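Local coordinates for protein putative Type I topoisomerase (Deinococcus radiodurans, PDB 3M4A) that probably relaxes DNA as a type IB topoisomerase, breaking and rejoining one strand without ATP, and also binds DNA at a secondary site, at residues W241-E249 with S324-L332. Numbering follows the deposited sequence.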
ATOM      1  N   TRP A 241       0.184   4.661   5.348  1.00  5.13           N
ATOM      2  CA  TRP A 241       1.240   3.772   5.852  1.00  4.92           C
ATOM      3  C   TRP A 241       2.611   4.195   5.337  1.00  4.02           C
ATOM      4  O   TRP A 241       3.549   4.376   6.114  1.00  3.30           O
ATOM      5  CB  TRP A 241       0.966   2.319   5.450  1.00  5.25           C
ATOM      6  CG  TRP A 241       2.076   1.373   5.786  1.00  4.68           C
ATOM      7  CD1 TRP A 241       3.002   0.838   4.913  1.00  5.80           C
ATOM      8  CD2 TRP A 241       2.389   0.835   7.074  1.00  5.58           C
ATOM      9  NE1 TRP A 241       3.847  -0.006   5.582  1.00  5.21           N
ATOM     10  CE2 TRP A 241       3.511  -0.021   6.912  1.00  5.92           C
ATOM     11  CE3 TRP A 241       1.842   0.993   8.353  1.00  6.25           C
ATOM     12  CZ2 TRP A 241       4.091  -0.708   7.977  1.00  5.94           C
ATOM     13  CZ3 TRP A 241       2.414   0.290   9.413  1.00  6.13           C
ATOM     14  CH2 TRP A 241       3.533  -0.537   9.225  1.00  6.78           C
ATOM     15  N   GLY A 242       2.741   4.366   4.022  1.00  3.96           N
ATOM     16  CA  GLY A 242       4.032   4.750   3.439  1.00  4.88           C
ATOM     17  C   GLY A 242       4.543   6.109   3.853  1.00  4.78           C
ATOM     18  O   GLY A 242       5.741   6.264   4.106  1.00  4.85           O
ATOM     19  N   GLY A 243       3.656   7.101   3.954  1.00  4.47           N
ATOM     20  CA  GLY A 243       4.037   8.401   4.506  1.00  5.09           C
ATOM     21  C   GLY A 243       4.562   8.342   5.936  1.00  4.28           C
ATOM     22  O   GLY A 243       5.567   8.957   6.258  1.00  4.82           O
ATOM     23  N   THR A 244       3.879   7.563   6.772  1.00  4.36           N
ATOM     24  CA  THR A 244       4.261   7.348   8.162  1.00  4.67           C
ATOM     25  C   THR A 244       5.618   6.611   8.237  1.00  3.53           C
ATOM     26  O   THR A 244       6.497   7.003   9.011  1.00  3.90           O
ATOM     27  CB  THR A 244       3.173   6.587   8.918  1.00  4.96           C
ATOM     28  OG1 THR A 244       1.969   7.369   8.928  1.00  4.97           O
ATOM     29  CG2 THR A 244       3.592   6.266  10.364  1.00  4.27           C
ATOM     30  N   LEU A 245       5.783   5.588   7.388  1.00  4.18           N
ATOM     31  CA  LEU A 245       7.029   4.818   7.319  1.00  4.71           C
ATOM     32  C   LEU A 245       8.199   5.720   6.912  1.00  4.48           C
ATOM     33  O   LEU A 245       9.243   5.724   7.562  1.00  4.76           O
ATOM     34  CB  LEU A 245       6.879   3.648   6.356  1.00  4.89           C
ATOM     35  CG  LEU A 245       8.133   2.804   6.150  1.00  4.98           C
ATOM     36  CD1 LEU A 245       8.524   2.078   7.435  1.00  6.46           C
ATOM     37  CD2 LEU A 245       7.969   1.828   4.987  1.00  6.77           C
ATOM     38  N   LEU A 246       8.011   6.486   5.832  1.00  4.80           N
ATOM     39  CA  LEU A 246       9.061   7.395   5.346  1.00  4.85           C
ATOM     40  C   LEU A 246       9.449   8.416   6.420  1.00  4.84           C
ATOM     41  O   LEU A 246      10.626   8.659   6.650  1.00  4.37           O
ATOM     42  CB  LEU A 246       8.643   8.087   4.034  1.00  4.79           C
ATOM     43  CG  LEU A 246       9.742   8.818   3.271  1.00  6.53           C
ATOM     44  CD1 LEU A 246      10.758   7.848   2.734  1.00  7.46           C
ATOM     45  CD2 LEU A 246       9.146   9.628   2.134  1.00  7.84           C
ATOM     46  N   ALA A 247       8.450   8.981   7.093  1.00  4.50           N
ATOM     47  CA  ALA A 247       8.692   9.881   8.216  1.00  5.10           C
ATOM     48  C   ALA A 247       9.492   9.195   9.326  1.00  4.74           C
ATOM     49  O   ALA A 247      10.477   9.744   9.834  1.00  4.88           O
ATOM     50  CB  ALA A 247       7.378  10.432   8.751  1.00  5.38           C
ATOM     51  N   ALA A 248       9.094   7.983   9.684  1.00  4.51           N
ATOM     52  CA  ALA A 248       9.772   7.266  10.763  1.00  5.09           C
ATOM     53  C   ALA A 248      11.231   6.942  10.403  1.00  5.04           C
ATOM     54  O   ALA A 248      12.139   7.067  11.231  1.00  5.24           O
ATOM     55  CB  ALA A 248       8.997   5.993  11.107  1.00  3.98           C
ATOM     56  N   GLU A 249      11.453   6.534   9.160  1.00  5.08           N
ATOM     57  CA  GLU A 249      12.812   6.262   8.653  1.00  6.43           C
ATOM     58  C   GLU A 249      13.665   7.504   8.672  1.00  6.14           C
ATOM     59  O   GLU A 249      14.815   7.480   9.124  1.00  6.63           O
ATOM     60  CB  GLU A 249      12.731   5.749   7.220  1.00  6.27           C
ATOM     61  CG  GLU A 249      12.244   4.343   7.103  1.00  5.91           C
ATOM     62  CD  GLU A 249      12.054   3.882   5.662  1.00  8.87           C
ATOM     63  OE1 GLU A 249      11.799   4.724   4.757  1.00 13.31           O
ATOM     64  OE2 GLU A 249      12.155   2.671   5.441  1.00 11.98           O
ATOM     65  N   SER A 324      12.303  -1.953   8.405  1.00  7.27           N
ATOM     66  CA  SER A 324      11.738  -0.708   8.923  0.50  7.05           C
ATOM     67  C   SER A 324      10.225  -0.811   9.137  1.00  6.33           C
ATOM     68  O   SER A 324       9.701  -0.220  10.076  1.00  5.86           O
ATOM     69  CB  SER A 324      12.075   0.472   8.000  0.50  7.29           C
ATOM     70  OG  SER A 324      11.609   0.208   6.695  0.50  8.90           O
ATOM     71  N   GLU A 325       9.509  -1.550   8.278  1.00  5.11           N
ATOM     72  CA  GLU A 325       8.068  -1.740   8.447  1.00  5.92           C
ATOM     73  C   GLU A 325       7.752  -2.501   9.744  1.00  5.23           C
ATOM     74  O   GLU A 325       6.792  -2.179  10.448  1.00  5.42           O
ATOM     75  CB  GLU A 325       7.457  -2.484   7.257  1.00  5.54           C
ATOM     76  CG  GLU A 325       7.213  -1.627   6.044  1.00  5.52           C
ATOM     77  CD  GLU A 325       6.561  -2.389   4.905  1.00  6.75           C
ATOM     78  OE1 GLU A 325       6.951  -3.559   4.653  1.00  5.96           O
ATOM     79  OE2 GLU A 325       5.666  -1.810   4.252  1.00  6.83           O
ATOM     80  N   GLY A 326       8.578  -3.498  10.042  1.00  5.58           N
ATOM     81  CA  GLY A 326       8.428  -4.282  11.251  1.00  5.47           C
ATOM     82  C   GLY A 326       8.617  -3.411  12.471  1.00  5.80           C
ATOM     83  O   GLY A 326       7.833  -3.476  13.418  1.00  6.99           O
ATOM     84  N   ALA A 327       9.656  -2.594  12.455  1.00  5.50           N
ATOM     85  CA  ALA A 327       9.908  -1.692  13.570  1.00  6.03           C
ATOM     86  C   ALA A 327       8.772  -0.681  13.710  1.00  6.32           C
ATOM     87  O   ALA A 327       8.364  -0.350  14.833  1.00  6.34           O
ATOM     88  CB  ALA A 327      11.249  -1.008  13.432  1.00  6.07           C
ATOM     89  N   LEU A 328       8.252  -0.185  12.584  1.00  6.22           N
ATOM     90  CA  LEU A 328       7.102   0.729  12.630  1.00  6.72           C
ATOM     91  C   LEU A 328       5.864   0.080  13.265  1.00  7.08           C
ATOM     92  O   LEU A 328       5.177   0.677  14.114  1.00  6.65           O
ATOM     93  CB  LEU A 328       6.762   1.261  11.228  1.00  6.30           C
ATOM     94  CG  LEU A 328       5.544   2.199  11.160  1.00  6.30           C
ATOM     95  CD1 LEU A 328       5.761   3.429  12.026  1.00  6.21           C
ATOM     96  CD2 LEU A 328       5.266   2.606   9.714  1.00  6.42           C
ATOM     97  N   LYS A 329       5.579  -1.152  12.866  1.00  7.29           N
ATOM     98  CA  LYS A 329       4.469  -1.876  13.442  1.00  7.98           C
ATOM     99  C   LYS A 329       4.591  -1.939  14.954  1.00  8.28           C
ATOM    100  O   LYS A 329       3.633  -1.672  15.657  1.00  7.63           O
ATOM    101  CB  LYS A 329       4.381  -3.290  12.901  1.00  8.51           C
ATOM    102  CG  LYS A 329       3.057  -3.943  13.268  1.00  8.93           C
ATOM    103  CD  LYS A 329       2.932  -5.350  12.793  1.00 10.39           C
ATOM    104  CE  LYS A 329       1.514  -5.841  13.066  1.00 13.30           C
ATOM    105  NZ  LYS A 329       1.363  -7.307  12.882  1.00 14.98           N
ATOM    106  N   ARG A 330       5.778  -2.293  15.424  1.00  8.19           N
ATOM    107  CA  ARG A 330       6.033  -2.402  16.862  1.00  9.02           C
ATOM    108  C   ARG A 330       5.944  -1.042  17.551  1.00  9.48           C
ATOM    109  O   ARG A 330       5.404  -0.948  18.662  1.00  9.13           O
ATOM    110  CB  ARG A 330       7.373  -3.074  17.105  1.00  9.28           C
ATOM    111  CG  ARG A 330       7.330  -4.552  16.778  1.00 10.44           C
ATOM    112  CD  ARG A 330       8.678  -5.211  16.943  1.00 11.34           C
ATOM    113  NE  ARG A 330       9.172  -5.088  18.306  1.00 13.75           N
ATOM    114  CZ  ARG A 330       8.793  -5.848  19.325  1.00 14.24           C
ATOM    115  NH1 ARG A 330       7.907  -6.827  19.164  1.00 15.32           N
ATOM    116  NH2 ARG A 330       9.304  -5.620  20.525  1.00 16.74           N
ATOM    117  N   MET A 331       6.432   0.013  16.891  1.00  8.69           N
ATOM    118  CA  MET A 331       6.266   1.372  17.441  1.00  9.47           C
ATOM    119  C   MET A 331       4.795   1.745  17.588  1.00  9.56           C
ATOM    120  O   MET A 331       4.386   2.284  18.632  1.00  9.89           O
ATOM    121  CB  MET A 331       6.999   2.412  16.592  1.00  9.31           C
ATOM    122  CG  MET A 331       6.886   3.822  17.126  1.00  9.19           C
ATOM    123  SD  MET A 331       7.617   5.052  16.026  1.00 10.08           S
ATOM    124  CE  MET A 331       9.334   4.938  16.468  1.00  8.75           C
ATOM    125  N   LEU A 332       3.990   1.490  16.561  1.00 10.10           N
ATOM    126  CA  LEU A 332       2.563   1.794  16.641  1.00 11.48           C
ATOM    127  C   LEU A 332       1.889   0.967  17.730  1.00 12.27           C
ATOM    128  O   LEU A 332       1.019   1.466  18.449  1.00 12.56           O
ATOM    129  CB  LEU A 332       1.863   1.566  15.311  1.00 11.40           C
ATOM    130  CG  LEU A 332       2.297   2.509  14.186  1.00 11.78           C
ATOM    131  CD1 LEU A 332       1.651   2.050  12.871  1.00 14.79           C
ATOM    132  CD2 LEU A 332       1.947   3.979  14.486  1.00 12.89           C
TER
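A near-perpendicular helix crossing, buried in the helical part of this type IB topoisomerase, brings 241-249 of helix 235-254 against 324-332 near the C-terminus, and shows how one leucine knob can be flanked by hydrogen bonds. The two axes approach to 10.1 Å at 98°. Leu-328 is the knob, set in the hole made by Trp-241, Thr-244, Leu-245 and Ala-248. With CG anti to the backbone N (chi1 178°), it points its methyls across the interface. Leu-328 CD2 lies over one face of the indole, 3.7 Å from the centroid of the Trp-241 six-membered ring, a CH-pi contact, while Leu-328 CD1 reaches Thr-244 CG2 at 3.9 Å. The indole is fixed at its rim as well. Trp-241 NE1 donates to Glu-325 OE2 at 2.9 Å. This bond is nearly straight (166°); OE2 lies near the indole plane, but the donor meets its anti side from well out of the carboxylate plane. His-132 NE2 also bonds this oxygen, and Thr-322 N holds OE1, so this buried acid is gripped at both oxygens. Glu-325 CG packs against Leu-245 CD2 (3.7 Å). At the far end of 241-249, two turns from Trp-241, Ser-324 OG in the conformer described donates to Glu-249 OE2 at 2.8 Å, beside CD1 of Leu-245. Beyond the pair, helix 91-113 packs on the indole through Ala-99, Leu-102 and the edge-to-face ring of Phe-98. Ile-294 of helix 292-299 touches Thr-244, Leu-328 and Leu-332, helix 260-278 meets Ala-247, and Leu-304 from a loop touches Ala-248.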